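Local coordinates for universal stress protein (Pseudomonas aeruginosa UCBPP-PA14, PDB 7MQ5), which is of unknown biochemical function but belongs to the universal stress protein family, whose members probably help bacteria withstand stress, at residues A[41-46]-A[78-83]; A[93-98]-A[110-115]; A[117-122]-A[273-278]. All blocks are in the same frame, centred on the assembly; numbering follows the deposited sequence.

Contact 1. Residues A[41-46]-A[78-83]; sequences LVCEKR and HQTIIA
Cys43 carries SG anti to its carbonyl carbon (chi1 -58°), and Thr80 turns CG2 anti to its backbone N while OG1 stands anti to the carbonyl carbon, beside the backbone N (chi1 -59°), so sulfur meets methyl rather than hydroxyl. Cys43 SG lies 3.6 Å from Thr80 CG2. Cys43 SG is also 3.8 Å from Ile81 CG1, so one atom of the strand rests against two consecutive residues of the helix. Thr80 OG1 is engaged elsewhere, with Ser76 O and Lys74 N, which probably holds the rotation that presents the methyl to the sulfur. Two residues back along the strand, Leu41 reaches over with its CD2 branch, which comes to 3.9 Å from CA of Ile81 and so packs on the helix backbone as much as on a side chain. The contact is small, 159 Å² in all, and rests on apolar packing. Strand 41-43 and helix 78-83 run nearly antiparallel (154°) with their axes 9.1 Å apart, as in alpha/beta folds, where helices pack on parallel strands like those of this half of the mixed sheet. Leu11 of the adjoining strand 9-13 touches both Leu41 and Ile81, and Leu115 of helix 110-118 packs against Ile81 from the neighbouring helix.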
ATOM      1  N   LEU A  41      12.783  -9.574  -8.100  1.00  9.10           N
ATOM      2  CA  LEU A  41      12.999  -9.041  -9.460  1.00  9.23           C
ATOM      3  C   LEU A  41      14.039  -7.927  -9.430  1.00  9.42           C
ATOM      4  O   LEU A  41      13.880  -6.972  -8.651  1.00 10.31           O
ATOM      5  CB  LEU A  41      11.674  -8.497 -10.004  1.00  9.64           C
ATOM      6  CG  LEU A  41      11.762  -7.696 -11.304  1.00 10.88           C
ATOM      7  CD1 LEU A  41      12.160  -8.595 -12.470  1.00 12.75           C
ATOM      8  CD2 LEU A  41      10.456  -6.963 -11.587  1.00 11.22           C
ATOM      9  N   VAL A  42      15.042  -8.041 -10.298  1.00 10.00           N
ATOM     10  CA  VAL A  42      15.977  -6.914 -10.565  1.00 10.52           C
ATOM     11  C   VAL A  42      15.631  -6.384 -11.960  1.00 10.53           C
ATOM     12  O   VAL A  42      15.628  -7.178 -12.906  1.00 11.30           O
ATOM     13  CB  VAL A  42      17.457  -7.318 -10.460  1.00 12.09           C
ATOM     14  CG1 VAL A  42      18.355  -6.175 -10.911  1.00 14.12           C
ATOM     15  CG2 VAL A  42      17.814  -7.765  -9.055  1.00 13.64           C
ATOM     16  N   CYS A  43      15.366  -5.087 -12.056  1.00 10.84           N
ATOM     17  CA  CYS A  43      15.006  -4.442 -13.337  1.00 11.77           C
ATOM     18  C   CYS A  43      16.249  -3.762 -13.910  1.00 11.72           C
ATOM     19  O   CYS A  43      16.554  -2.629 -13.508  1.00 13.74           O
ATOM     20  CB  CYS A  43      13.892  -3.427 -13.143  1.00 12.24           C
ATOM     21  SG  CYS A  43      12.393  -4.148 -12.440  1.00 13.93           S
ATOM     22  N   GLU A  44      16.949  -4.457 -14.803  1.00 12.11           N
ATOM     23  CA  GLU A  44      18.189  -3.911 -15.401  1.00 13.12           C
ATOM     24  C   GLU A  44      18.560  -4.757 -16.609  1.00 13.37           C
ATOM     25  O   GLU A  44      18.310  -5.975 -16.586  1.00 13.94           O
ATOM     26  CB  GLU A  44      19.337  -3.948 -14.392  1.00 13.20           C
ATOM     27  CG  GLU A  44      20.624  -3.345 -14.934  1.00 14.20           C
ATOM     28  CD  GLU A  44      21.803  -3.335 -13.979  1.00 14.01           C
ATOM     29  OE1 GLU A  44      21.579  -3.210 -12.754  1.00 15.37           O
ATOM     30  OE2 GLU A  44      22.950  -3.440 -14.472  1.00 16.22           O
ATOM     31  N   LYS A  45      19.166  -4.123 -17.605  1.00 14.84           N
ATOM     32  CA  LYS A  45      19.629  -4.851 -18.808  1.00 16.53           C
ATOM     33  C   LYS A  45      21.131  -5.154 -18.732  1.00 17.27           C
ATOM     34  O   LYS A  45      21.519  -6.283 -19.069  1.00 19.17           O
ATOM     35  CB  LYS A  45      19.373  -4.006 -20.058  1.00 18.45           C
ATOM     36  CG  LYS A  45      19.770  -4.659 -21.375  1.00 23.88           C
ATOM     37  CD  LYS A  45      19.491  -3.804 -22.594  1.00 27.92           C
ATOM     38  CE  LYS A  45      20.387  -2.587 -22.701  1.00 31.54           C
ATOM     39  NZ  LYS A  45      20.133  -1.816 -23.941  1.00 34.97           N
ATOM     40  N   ARG A  46      21.945  -4.204 -18.260  1.00 15.37           N
ATOM     41  CA  ARG A  46      23.412  -4.335 -18.494  1.00 15.98           C
ATOM     42  C   ARG A  46      24.103  -5.428 -17.668  1.00 16.87           C
ATOM     43  O   ARG A  46      24.698  -6.351 -18.278  1.00 18.87           O
ATOM     44  CB  ARG A  46      24.116  -3.000 -18.240  1.00 15.57           C
ATOM     45  CG  ARG A  46      25.627  -3.082 -18.424  1.00 16.88           C
ATOM     46  CD  ARG A  46      26.313  -1.739 -18.351  1.00 18.40           C
ATOM     47  NE  ARG A  46      26.169  -1.106 -17.057  1.00 18.42           N
ATOM     48  CZ  ARG A  46      27.070  -1.118 -16.077  1.00 17.80           C
ATOM     49  NH1 ARG A  46      28.228  -1.735 -16.228  1.00 19.86           N
ATOM     50  NH2 ARG A  46      26.798  -0.500 -14.941  1.00 19.95           N
ATOM     51  N   HIS A  78       8.660   0.878 -14.412  1.00 14.07           N
ATOM     52  CA  HIS A  78       7.299   0.456 -13.990  1.00 13.79           C
ATOM     53  C   HIS A  78       6.732  -0.608 -14.942  1.00 12.84           C
ATOM     54  O   HIS A  78       6.018  -1.502 -14.467  1.00 13.31           O
ATOM     55  CB  HIS A  78       6.361   1.652 -13.854  1.00 14.68           C
ATOM     56  CG  HIS A  78       5.921   2.240 -15.147  1.00 16.59           C
ATOM     57  ND1 HIS A  78       6.692   3.143 -15.844  1.00 18.73           N
ATOM     58  CD2 HIS A  78       4.789   2.062 -15.858  1.00 18.93           C
ATOM     59  CE1 HIS A  78       6.048   3.499 -16.939  1.00 20.88           C
ATOM     60  NE2 HIS A  78       4.880   2.842 -16.975  1.00 21.56           N
ATOM     61  N   GLN A  79       7.025  -0.524 -16.236  1.00 13.71           N
ATOM     62  CA  GLN A  79       6.481  -1.549 -17.165  1.00 13.47           C
ATOM     63  C   GLN A  79       7.134  -2.908 -16.895  1.00 12.59           C
ATOM     64  O   GLN A  79       6.437  -3.939 -16.996  1.00 12.84           O
ATOM     65  CB  GLN A  79       6.662  -1.096 -18.606  1.00 15.83           C
ATOM     66  CG  GLN A  79       5.657  -0.021 -18.986  1.00 19.44           C
ATOM     67  CD  GLN A  79       5.938   0.549 -20.345  1.00 23.24           C
ATOM     68  OE1 GLN A  79       5.214   0.289 -21.301  1.00 31.27           O
ATOM     69  NE2 GLN A  79       7.032   1.284 -20.446  1.00 22.93           N
ATOM     70  N   THR A  80       8.422  -2.912 -16.555  1.00 12.15           N
ATOM     71  CA  THR A  80       9.121  -4.187 -16.254  1.00 11.75           C
ATOM     72  C   THR A  80       8.493  -4.825 -15.007  1.00 10.53           C
ATOM     73  O   THR A  80       8.217  -6.042 -14.998  1.00 11.39           O
ATOM     74  CB  THR A  80      10.621  -3.949 -16.064  1.00 12.46           C
ATOM     75  OG1 THR A  80      11.160  -3.374 -17.252  1.00 13.73           O
ATOM     76  CG2 THR A  80      11.354  -5.225 -15.744  1.00 12.74           C
ATOM     77  N   ILE A  81       8.239  -4.002 -13.996  1.00 11.03           N
ATOM     78  CA  ILE A  81       7.614  -4.504 -12.743  1.00 10.96           C
ATOM     79  C   ILE A  81       6.213  -5.058 -13.031  1.00 10.99           C
ATOM     80  O   ILE A  81       5.902  -6.173 -12.571  1.00 10.78           O
ATOM     81  CB  ILE A  81       7.574  -3.376 -11.700  1.00 10.59           C
ATOM     82  CG1 ILE A  81       8.992  -2.943 -11.333  1.00 11.58           C
ATOM     83  CG2 ILE A  81       6.782  -3.806 -10.481  1.00 10.45           C
ATOM     84  CD1 ILE A  81       9.069  -1.666 -10.548  1.00 11.96           C
ATOM     85  N   ILE A  82       5.371  -4.300 -13.737  1.00 11.34           N
ATOM     86  CA  ILE A  82       3.988  -4.800 -13.993  1.00 11.93           C
ATOM     87  C   ILE A  82       4.037  -6.051 -14.884  1.00 11.93           C
ATOM     88  O   ILE A  82       3.273  -6.995 -14.611  1.00 12.55           O
ATOM     89  CB  ILE A  82       3.106  -3.669 -14.546  1.00 12.73           C
ATOM     90  CG1 ILE A  82       2.887  -2.607 -13.464  1.00 14.00           C
ATOM     91  CG2 ILE A  82       1.792  -4.209 -15.092  1.00 14.11           C
ATOM     92  CD1 ILE A  82       2.264  -1.329 -13.956  1.00 16.46           C
ATOM     93  N   ALA A  83       4.924  -6.095 -15.880  1.00 11.96           N
ATOM     94  CA  ALA A  83       4.997  -7.314 -16.721  1.00 12.98           C
ATOM     95  C   ALA A  83       5.374  -8.518 -15.848  1.00 12.04           C
ATOM     96  O   ALA A  83       4.863  -9.631 -16.095  1.00 12.97           O
ATOM     97  CB  ALA A  83       5.971  -7.130 -17.858  1.00 13.44           C
TER

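Contact 2. Residues A[93-98]-A[110-115]; sequences IIKQHF and PDDWKL
Lys95 and Asp112 meet with their side chains crossing at about a right angle, the ammonium directed nearly along the C-O axis of OD1. The Lys95 NZ to Asp112 OD1 distance of 2.9 Å makes this a hydrogen-bonded salt bridge. The lysine is extended through its first three torsions and turns only at the last (chi4 -64°), a bend that also lets Lys95 NZ give a bond to Gln96 O at 3.2 Å, coming in from outside the carbonyl plane. Both charged groups are buried, so each probably depends on the other for compensation. The second carboxylate oxygen faces His97: Asp112 OD2 lies in the plane of the imidazole at its edge, 3.5 Å from His97 CD2, with the ring and carboxylate planes 58° apart. His97 NE2 bonds instead to Ile107 O, in the connection leading to the helix. These residues belong to the beta-alpha-beta unit of strand 92-96, helix 110-118 and strand 123-126, a unit consistent with the alpha/beta fold of the HUP clan, and the strand and helix segments run almost antiparallel (169°). A water accepts from Phe98 N at 2.8 Å and lies 2.9 Å from Asp112 OD2, linking the turn after the strand to the helix. Further down, Leu115 places CD2 4.0 Å from CD of Lys95, against the aliphatic part of the chain, while its CD1 faces CD1 of Ile93 at 4.3 Å.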
ATOM      1  N   ILE A  93       2.862  -6.011  -4.880  1.00  8.28           N
ATOM      2  CA  ILE A  93       4.196  -5.517  -5.301  1.00  8.39           C
ATOM      3  C   ILE A  93       4.770  -4.724  -4.130  1.00  8.38           C
ATOM      4  O   ILE A  93       4.058  -3.851  -3.613  1.00  9.11           O
ATOM      5  CB  ILE A  93       4.086  -4.641  -6.557  1.00  9.03           C
ATOM      6  CG1 ILE A  93       3.527  -5.427  -7.742  1.00  9.99           C
ATOM      7  CG2 ILE A  93       5.424  -3.996  -6.883  1.00 10.16           C
ATOM      8  CD1 ILE A  93       3.104  -4.570  -8.914  1.00  9.94           C
ATOM      9  N   ILE A  94       6.008  -5.013  -3.747  1.00  8.26           N
ATOM     10  CA  ILE A  94       6.713  -4.229  -2.704  1.00  8.30           C
ATOM     11  C   ILE A  94       7.898  -3.541  -3.377  1.00  8.51           C
ATOM     12  O   ILE A  94       8.744  -4.220  -4.000  1.00  9.46           O
ATOM     13  CB  ILE A  94       7.169  -5.082  -1.516  1.00  9.24           C
ATOM     14  CG1 ILE A  94       6.011  -5.891  -0.926  1.00  9.36           C
ATOM     15  CG2 ILE A  94       7.852  -4.196  -0.478  1.00  9.86           C
ATOM     16  CD1 ILE A  94       6.417  -6.744   0.259  1.00 10.76           C
ATOM     17  N   LYS A  95       7.944  -2.214  -3.248  1.00  8.93           N
ATOM     18  CA  LYS A  95       9.062  -1.437  -3.813  1.00  9.94           C
ATOM     19  C   LYS A  95       9.463  -0.347  -2.820  1.00 10.11           C
ATOM     20  O   LYS A  95       8.577   0.324  -2.254  1.00 11.20           O
ATOM     21  CB  LYS A  95       8.670  -0.816  -5.150  1.00 12.23           C
ATOM     22  CG  LYS A  95       9.825  -0.067  -5.782  1.00 14.31           C
ATOM     23  CD  LYS A  95       9.588   0.483  -7.159  1.00 17.87           C
ATOM     24  CE  LYS A  95      10.785   1.284  -7.649  1.00 20.64           C
ATOM     25  NZ  LYS A  95      11.029   2.498  -6.822  1.00 23.37           N
ATOM     26  N   GLN A  96      10.761  -0.153  -2.656  1.00 10.81           N
ATOM     27  CA  GLN A  96      11.244   0.929  -1.781  1.00 10.95           C
ATOM     28  C   GLN A  96      11.302   2.245  -2.556  1.00 11.49           C
ATOM     29  O   GLN A  96      11.742   2.280  -3.720  1.00 12.60           O
ATOM     30  CB  GLN A  96      12.616   0.578  -1.209  1.00 12.73           C
ATOM     31  CG  GLN A  96      13.186   1.681  -0.332  1.00 13.15           C
ATOM     32  CD  GLN A  96      14.353   1.257   0.527  1.00 14.54           C
ATOM     33  OE1 GLN A  96      14.861   0.133   0.457  1.00 15.15           O
ATOM     34  NE2 GLN A  96      14.796   2.185   1.355  1.00 17.17           N
ATOM     35  N   HIS A  97      10.876   3.301  -1.884  1.00 11.19           N
ATOM     36  CA  HIS A  97      10.935   4.678  -2.410  1.00 12.42           C
ATOM     37  C   HIS A  97      12.338   5.250  -2.233  1.00 13.42           C
ATOM     38  O   HIS A  97      12.865   5.202  -1.105  1.00 14.35           O
ATOM     39  CB  HIS A  97       9.930   5.539  -1.655  1.00 13.11           C
ATOM     40  CG  HIS A  97      10.090   6.995  -1.889  1.00 14.01           C
ATOM     41  ND1 HIS A  97      10.333   7.878  -0.860  1.00 15.84           N
ATOM     42  CD2 HIS A  97      10.036   7.718  -3.023  1.00 15.75           C
ATOM     43  CE1 HIS A  97      10.418   9.098  -1.353  1.00 15.14           C
ATOM     44  NE2 HIS A  97      10.233   9.027  -2.683  1.00 17.42           N
ATOM     45  N   PHE A  98      12.907   5.745  -3.332  1.00 15.39           N
ATOM     46  CA  PHE A  98      14.211   6.459  -3.330  1.00 16.96           C
ATOM     47  C   PHE A  98      13.970   7.821  -3.977  1.00 18.79           C
ATOM     48  O   PHE A  98      13.758   7.901  -5.182  1.00 22.27           O
ATOM     49  CB  PHE A  98      15.300   5.648  -4.039  1.00 19.18           C
ATOM     50  CG  PHE A  98      15.648   4.349  -3.361  1.00 18.36           C
ATOM     51  CD1 PHE A  98      16.469   4.325  -2.245  1.00 19.02           C
ATOM     52  CD2 PHE A  98      15.152   3.147  -3.833  1.00 17.54           C
ATOM     53  CE1 PHE A  98      16.769   3.133  -1.604  1.00 20.58           C
ATOM     54  CE2 PHE A  98      15.463   1.953  -3.203  1.00 19.07           C
ATOM     55  CZ  PHE A  98      16.265   1.949  -2.085  1.00 20.61           C
ATOM     56  N   PRO A 110       8.501  10.204 -10.725  1.00 16.49           N
ATOM     57  CA  PRO A 110       7.521  10.033 -11.792  1.00 17.13           C
ATOM     58  C   PRO A 110       7.314   8.552 -12.155  1.00 15.78           C
ATOM     59  O   PRO A 110       6.197   8.168 -12.422  1.00 16.19           O
ATOM     60  CB  PRO A 110       8.139  10.850 -12.934  1.00 19.61           C
ATOM     61  CG  PRO A 110       8.904  11.940 -12.229  1.00 20.54           C
ATOM     62  CD  PRO A 110       9.501  11.249 -11.027  1.00 18.63           C
ATOM     63  N   ASP A 111       8.373   7.742 -12.123  1.00 15.53           N
ATOM     64  CA  ASP A 111       8.191   6.314 -12.495  1.00 16.12           C
ATOM     65  C   ASP A 111       7.400   5.599 -11.385  1.00 14.63           C
ATOM     66  O   ASP A 111       6.574   4.735 -11.712  1.00 15.30           O
ATOM     67  CB  ASP A 111       9.518   5.629 -12.811  1.00 18.54           C
ATOM     68  CG  ASP A 111       9.308   4.281 -13.479  1.00 21.34           C
ATOM     69  OD1 ASP A 111       9.013   4.256 -14.702  1.00 25.60           O
ATOM     70  OD2 ASP A 111       9.338   3.291 -12.754  1.00 26.07           O
ATOM     71  N   ASP A 112       7.648   5.946 -10.117  1.00 13.63           N
ATOM     72  CA  ASP A 112       6.862   5.387  -8.982  1.00 14.82           C
ATOM     73  C   ASP A 112       5.375   5.698  -9.203  1.00 12.95           C
ATOM     74  O   ASP A 112       4.516   4.839  -8.945  1.00 12.91           O
ATOM     75  CB  ASP A 112       7.238   6.038  -7.644  1.00 18.58           C
ATOM     76  CG  ASP A 112       8.571   5.671  -7.013  1.00 23.85           C
ATOM     77  OD1 ASP A 112       9.036   4.548  -7.258  1.00 21.25           O
ATOM     78  OD2 ASP A 112       9.118   6.526  -6.227  1.00 25.51           O
ATOM     79  N   TRP A 113       5.079   6.912  -9.655  1.00 12.23           N
ATOM     80  CA  TRP A 113       3.669   7.299  -9.893  1.00 12.71           C
ATOM     81  C   TRP A 113       3.059   6.450 -11.013  1.00 12.39           C
ATOM     82  O   TRP A 113       1.884   6.070 -10.888  1.00 13.31           O
ATOM     83  CB  TRP A 113       3.551   8.803 -10.140  1.00 14.40           C
ATOM     84  CG  TRP A 113       3.378   9.554  -8.856  1.00 17.37           C
ATOM     85  CD1 TRP A 113       4.224  10.433  -8.244  1.00 20.12           C
ATOM     86  CD2 TRP A 113       2.280   9.362  -7.950  1.00 17.57           C
ATOM     87  NE1 TRP A 113       3.675  10.856  -7.057  1.00 19.72           N
ATOM     88  CE2 TRP A 113       2.508  10.180  -6.831  1.00 19.83           C
ATOM     89  CE3 TRP A 113       1.148   8.544  -7.979  1.00 18.39           C
ATOM     90  CZ2 TRP A 113       1.592  10.260  -5.783  1.00 18.16           C
ATOM     91  CZ3 TRP A 113       0.265   8.590  -6.927  1.00 19.81           C
ATOM     92  CH2 TRP A 113       0.485   9.445  -5.850  1.00 20.35           C
ATOM     93  N   LYS A 114       3.817   6.146 -12.064  1.00 13.15           N
ATOM     94  CA  LYS A 114       3.262   5.313 -13.161  1.00 13.41           C
ATOM     95  C   LYS A 114       3.020   3.892 -12.635  1.00 12.81           C
ATOM     96  O   LYS A 114       2.012   3.287 -13.008  1.00 13.23           O
ATOM     97  CB  LYS A 114       4.190   5.370 -14.372  1.00 15.24           C
ATOM     98  CG  LYS A 114       4.162   6.716 -15.084  1.00 18.18           C
ATOM     99  CD  LYS A 114       5.097   6.829 -16.261  1.00 20.96           C
ATOM    100  CE  LYS A 114       4.994   8.176 -16.943  1.00 27.94           C
ATOM    101  NZ  LYS A 114       5.986   8.302 -18.029  1.00 34.71           N
ATOM    102  N   LEU A 115       3.908   3.398 -11.777  1.00 12.08           N
ATOM    103  CA  LEU A 115       3.692   2.060 -11.177  1.00 11.68           C
ATOM    104  C   LEU A 115       2.385   2.081 -10.374  1.00 11.42           C
ATOM    105  O   LEU A 115       1.564   1.154 -10.505  1.00 12.11           O
ATOM    106  CB  LEU A 115       4.872   1.700 -10.269  1.00 11.78           C
ATOM    107  CG  LEU A 115       4.702   0.414  -9.467  1.00 11.93           C
ATOM    108  CD1 LEU A 115       4.523  -0.780 -10.380  1.00 12.42           C
ATOM    109  CD2 LEU A 115       5.875   0.215  -8.524  1.00 12.97           C
TER
HETATM  110  O   HOH W   1      11.761   5.324  -5.900  1.00 27.91           O

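Contact 3. Residues A[117-122]-A[273-278]; sequences RFAPCP and VLKPDD
Val273 meets Pro122 through its backbone: the proline CA lies 3.5 Å from Val273 O, a CA-H...O contact with 147° at the hydrogen. The same carbonyl accepts a hydrogen bond from a water, 2.8 Å from Val273 O, which thus has both a carbon and a water partner. Leu274 follows, its CD2 branch packed on the CB and CG corner of Pro122, 3.6 Å from Pro122 CB and almost as near to CG. With CG anti to the carbonyl carbon, the leucine brings CD2 up to the proline; although the bond to CB is not aimed at 117-122, the end of the side chain closes in on it. This is where the two halves of the sheet join: strand 123-126, starting just after Pro122, pairs antiparallel with strand 270-274 while the neighbours within each half run parallel, an arrangement consistent with two universal stress protein-like domains in tandem. Lys275 then leaves the strand and sends its long side chain back to the end of helix 110-118. Its chain bends at the last torsion (chi4 77°), and Lys275 NZ hydrogen-bonds Ala119 O at 2.8 Å, in the carbonyl plane on a lone pair, with a C=O...N angle of 141°. Leu116 O is a further acceptor, and the water is a third partner 2.8 Å from Lys275 NZ; that water also donates to Cys121 O. A buried ammonium is thus gripped by carbonyls where the helix finishes, which probably helps to stabilise its charge. Lys275 CE rests 3.5 Å from Arg117 O.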
ATOM      1  N   ARG A 117      -0.181   4.064 -10.628  0.60 11.64           N
ATOM      2  CA  ARG A 117      -1.349   4.298 -11.506  0.60 12.68           C
ATOM      3  C   ARG A 117      -1.791   2.990 -12.167  0.60 12.91           C
ATOM      4  O   ARG A 117      -2.982   2.636 -12.062  0.60 13.87           O
ATOM      5  CB  ARG A 117      -0.941   5.348 -12.543  0.60 14.80           C
ATOM      6  CG  ARG A 117      -2.027   5.718 -13.535  0.60 18.02           C
ATOM      7  CD  ARG A 117      -1.624   6.972 -14.291  0.60 21.13           C
ATOM      8  NE  ARG A 117      -1.367   8.087 -13.386  0.60 22.09           N
ATOM      9  CZ  ARG A 117      -0.182   8.645 -13.133  0.60 23.57           C
ATOM     10  NH1 ARG A 117       0.915   8.245 -13.754  0.60 25.87           N
ATOM     11  NH2 ARG A 117      -0.110   9.644 -12.270  0.60 26.11           N
ATOM     12  N   PHE A 118      -0.834   2.246 -12.723  1.00 12.39           N
ATOM     13  CA  PHE A 118      -1.190   1.094 -13.596  1.00 13.65           C
ATOM     14  C   PHE A 118      -1.144  -0.268 -12.913  1.00 11.91           C
ATOM     15  O   PHE A 118      -1.640  -1.216 -13.532  1.00 12.84           O
ATOM     16  CB  PHE A 118      -0.320   1.132 -14.855  1.00 16.11           C
ATOM     17  CG  PHE A 118      -0.658   2.306 -15.736  1.00 19.35           C
ATOM     18  CD1 PHE A 118      -1.874   2.354 -16.405  1.00 24.94           C
ATOM     19  CD2 PHE A 118       0.206   3.379 -15.859  1.00 19.91           C
ATOM     20  CE1 PHE A 118      -2.212   3.443 -17.197  1.00 28.69           C
ATOM     21  CE2 PHE A 118      -0.127   4.463 -16.656  1.00 26.03           C
ATOM     22  CZ  PHE A 118      -1.336   4.496 -17.320  1.00 25.48           C
ATOM     23  N   ALA A 119      -0.590  -0.379 -11.711  1.00 11.33           N
ATOM     24  CA  ALA A 119      -0.493  -1.730 -11.113  1.00 11.25           C
ATOM     25  C   ALA A 119      -1.882  -2.299 -10.861  1.00 10.66           C
ATOM     26  O   ALA A 119      -2.684  -1.681 -10.161  1.00 11.85           O
ATOM     27  CB  ALA A 119       0.297  -1.673  -9.840  1.00 11.19           C
ATOM     28  N   PRO A 120      -2.173  -3.525 -11.346  1.00 11.63           N
ATOM     29  CA  PRO A 120      -3.492  -4.123 -11.133  1.00 12.32           C
ATOM     30  C   PRO A 120      -3.565  -4.971  -9.859  1.00 12.17           C
ATOM     31  O   PRO A 120      -4.188  -6.019  -9.833  1.00 14.84           O
ATOM     32  CB  PRO A 120      -3.666  -4.963 -12.402  1.00 13.99           C
ATOM     33  CG  PRO A 120      -2.271  -5.452 -12.692  1.00 14.72           C
ATOM     34  CD  PRO A 120      -1.358  -4.309 -12.298  1.00 13.25           C
ATOM     35  N   CYS A 121      -2.930  -4.474  -8.810  1.00 11.42           N
ATOM     36  CA  CYS A 121      -2.882  -5.168  -7.513  1.00 10.97           C
ATOM     37  C   CYS A 121      -2.427  -4.170  -6.464  1.00 10.48           C
ATOM     38  O   CYS A 121      -1.954  -3.080  -6.808  1.00 11.06           O
ATOM     39  CB  CYS A 121      -1.908  -6.344  -7.556  1.00 12.05           C
ATOM     40  SG  CYS A 121      -0.182  -5.891  -7.899  1.00 14.00           S
ATOM     41  N   PRO A 122      -2.538  -4.522  -5.165  1.00  9.99           N
ATOM     42  CA  PRO A 122      -1.986  -3.697  -4.097  1.00  9.66           C
ATOM     43  C   PRO A 122      -0.485  -3.436  -4.295  1.00  8.47           C
ATOM     44  O   PRO A 122       0.252  -4.316  -4.740  1.00  9.03           O
ATOM     45  CB  PRO A 122      -2.242  -4.553  -2.841  1.00 10.52           C
ATOM     46  CG  PRO A 122      -3.492  -5.338  -3.183  1.00 11.41           C
ATOM     47  CD  PRO A 122      -3.326  -5.652  -4.649  1.00 11.07           C
ATOM     48  N   VAL A 273      -1.144   0.936  -1.024  1.00  8.16           N
ATOM     49  CA  VAL A 273      -2.134   1.584  -1.919  1.00  8.95           C
ATOM     50  C   VAL A 273      -3.058   0.525  -2.519  1.00  9.03           C
ATOM     51  O   VAL A 273      -2.582  -0.365  -3.247  1.00  9.09           O
ATOM     52  CB  VAL A 273      -1.398   2.370  -3.014  1.00  9.65           C
ATOM     53  CG1 VAL A 273      -2.389   3.047  -3.941  1.00 10.99           C
ATOM     54  CG2 VAL A 273      -0.431   3.377  -2.412  1.00 11.24           C
ATOM     55  N   LEU A 274      -4.340   0.633  -2.184  1.00  9.32           N
ATOM     56  CA  LEU A 274      -5.389  -0.268  -2.691  1.00  9.77           C
ATOM     57  C   LEU A 274      -6.254   0.489  -3.695  1.00 10.00           C
ATOM     58  O   LEU A 274      -6.355   1.715  -3.593  1.00 11.93           O
ATOM     59  CB  LEU A 274      -6.235  -0.765  -1.517  1.00 10.41           C
ATOM     60  CG  LEU A 274      -5.448  -1.434  -0.398  1.00 10.92           C
ATOM     61  CD1 LEU A 274      -6.372  -1.846   0.727  1.00 13.46           C
ATOM     62  CD2 LEU A 274      -4.663  -2.627  -0.909  1.00 12.52           C
ATOM     63  N   LYS A 275      -6.854  -0.241  -4.619  1.00 10.39           N
ATOM     64  CA  LYS A 275      -7.759   0.361  -5.618  1.00 11.07           C
ATOM     65  C   LYS A 275      -9.108  -0.331  -5.558  1.00 12.62           C
ATOM     66  O   LYS A 275      -9.201  -1.478  -5.131  1.00 13.41           O
ATOM     67  CB  LYS A 275      -7.193   0.236  -7.031  1.00 11.58           C
ATOM     68  CG  LYS A 275      -5.824   0.867  -7.239  1.00 11.25           C
ATOM     69  CD  LYS A 275      -5.422   0.874  -8.690  1.00 12.35           C
ATOM     70  CE  LYS A 275      -4.085   1.539  -8.962  1.00 12.30           C
ATOM     71  NZ  LYS A 275      -2.913   0.696  -8.612  1.00 11.40           N
ATOM     72  N   PRO A 276     -10.186   0.359  -5.987  1.00 13.18           N
ATOM     73  CA  PRO A 276     -11.503  -0.267  -6.057  1.00 14.19           C
ATOM     74  C   PRO A 276     -11.470  -1.500  -6.965  1.00 14.78           C
ATOM     75  O   PRO A 276     -10.748  -1.514  -7.945  1.00 14.52           O
ATOM     76  CB  PRO A 276     -12.394   0.820  -6.672  1.00 15.54           C
ATOM     77  CG  PRO A 276     -11.701   2.110  -6.329  1.00 15.63           C
ATOM     78  CD  PRO A 276     -10.226   1.774  -6.376  1.00 13.05           C
ATOM     79  N   ASP A 277     -12.300  -2.488  -6.648  1.00 16.11           N
ATOM     80  CA  ASP A 277     -12.356  -3.743  -7.444  1.00 18.00           C
ATOM     81  C   ASP A 277     -12.598  -3.470  -8.937  1.00 18.94           C
ATOM     82  O   ASP A 277     -11.960  -4.145  -9.756  1.00 19.60           O
ATOM     83  CB  ASP A 277     -13.434  -4.691  -6.916  1.00 22.66           C
ATOM     84  CG  ASP A 277     -13.152  -5.267  -5.541  1.00 27.23           C
ATOM     85  OD1 ASP A 277     -11.996  -5.185  -5.093  1.00 30.74           O
ATOM     86  OD2 ASP A 277     -14.093  -5.822  -4.942  1.00 37.01           O
ATOM     87  N   ASP A 278     -13.498  -2.534  -9.267  0.60 19.38           N
ATOM     88  CA  ASP A 278     -13.839  -2.215 -10.684  0.60 21.08           C
ATOM     89  C   ASP A 278     -12.622  -1.623 -11.412  0.60 20.24           C
ATOM     90  O   ASP A 278     -12.481  -1.857 -12.630  0.60 24.56           O
ATOM     91  CB  ASP A 278     -15.017  -1.237 -10.775  0.60 24.26           C
ATOM     92  CG  ASP A 278     -16.368  -1.790 -10.343  0.60 28.81           C
ATOM     93  OD1 ASP A 278     -16.470  -3.015 -10.109  0.60 32.39           O
ATOM     94  OD2 ASP A 278     -17.322  -0.985 -10.256  0.60 34.31           O
TER
HETATM   95  O   HOH W   2      -2.602  -0.521  -6.067  1.00 12.83           O

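From the N terminus, contact 1 comes first, closing the loop from strand 37-43 through helix 50-62 and strand 67-72 to helix 77-88. Contact 2 opens after it has closed, and spans the short connection between strand 92-96 and helix 110-118. Contact 3 begins on the end of that same helix and closes a far longer loop, of 150 residues, holding most of the C-terminal half. The three are therefore in series, neither nested nor crossed. They also touch: His78 probably hydrogen-bonds Asp111 between contacts 1 and 2, Ile82 packs on Phe118 between 1 and 3, and backbone Ile93 N probably hydrogen-bonds Pro122 O between 2 and 3. All reach one sheet, and contact 3 ties its halves together.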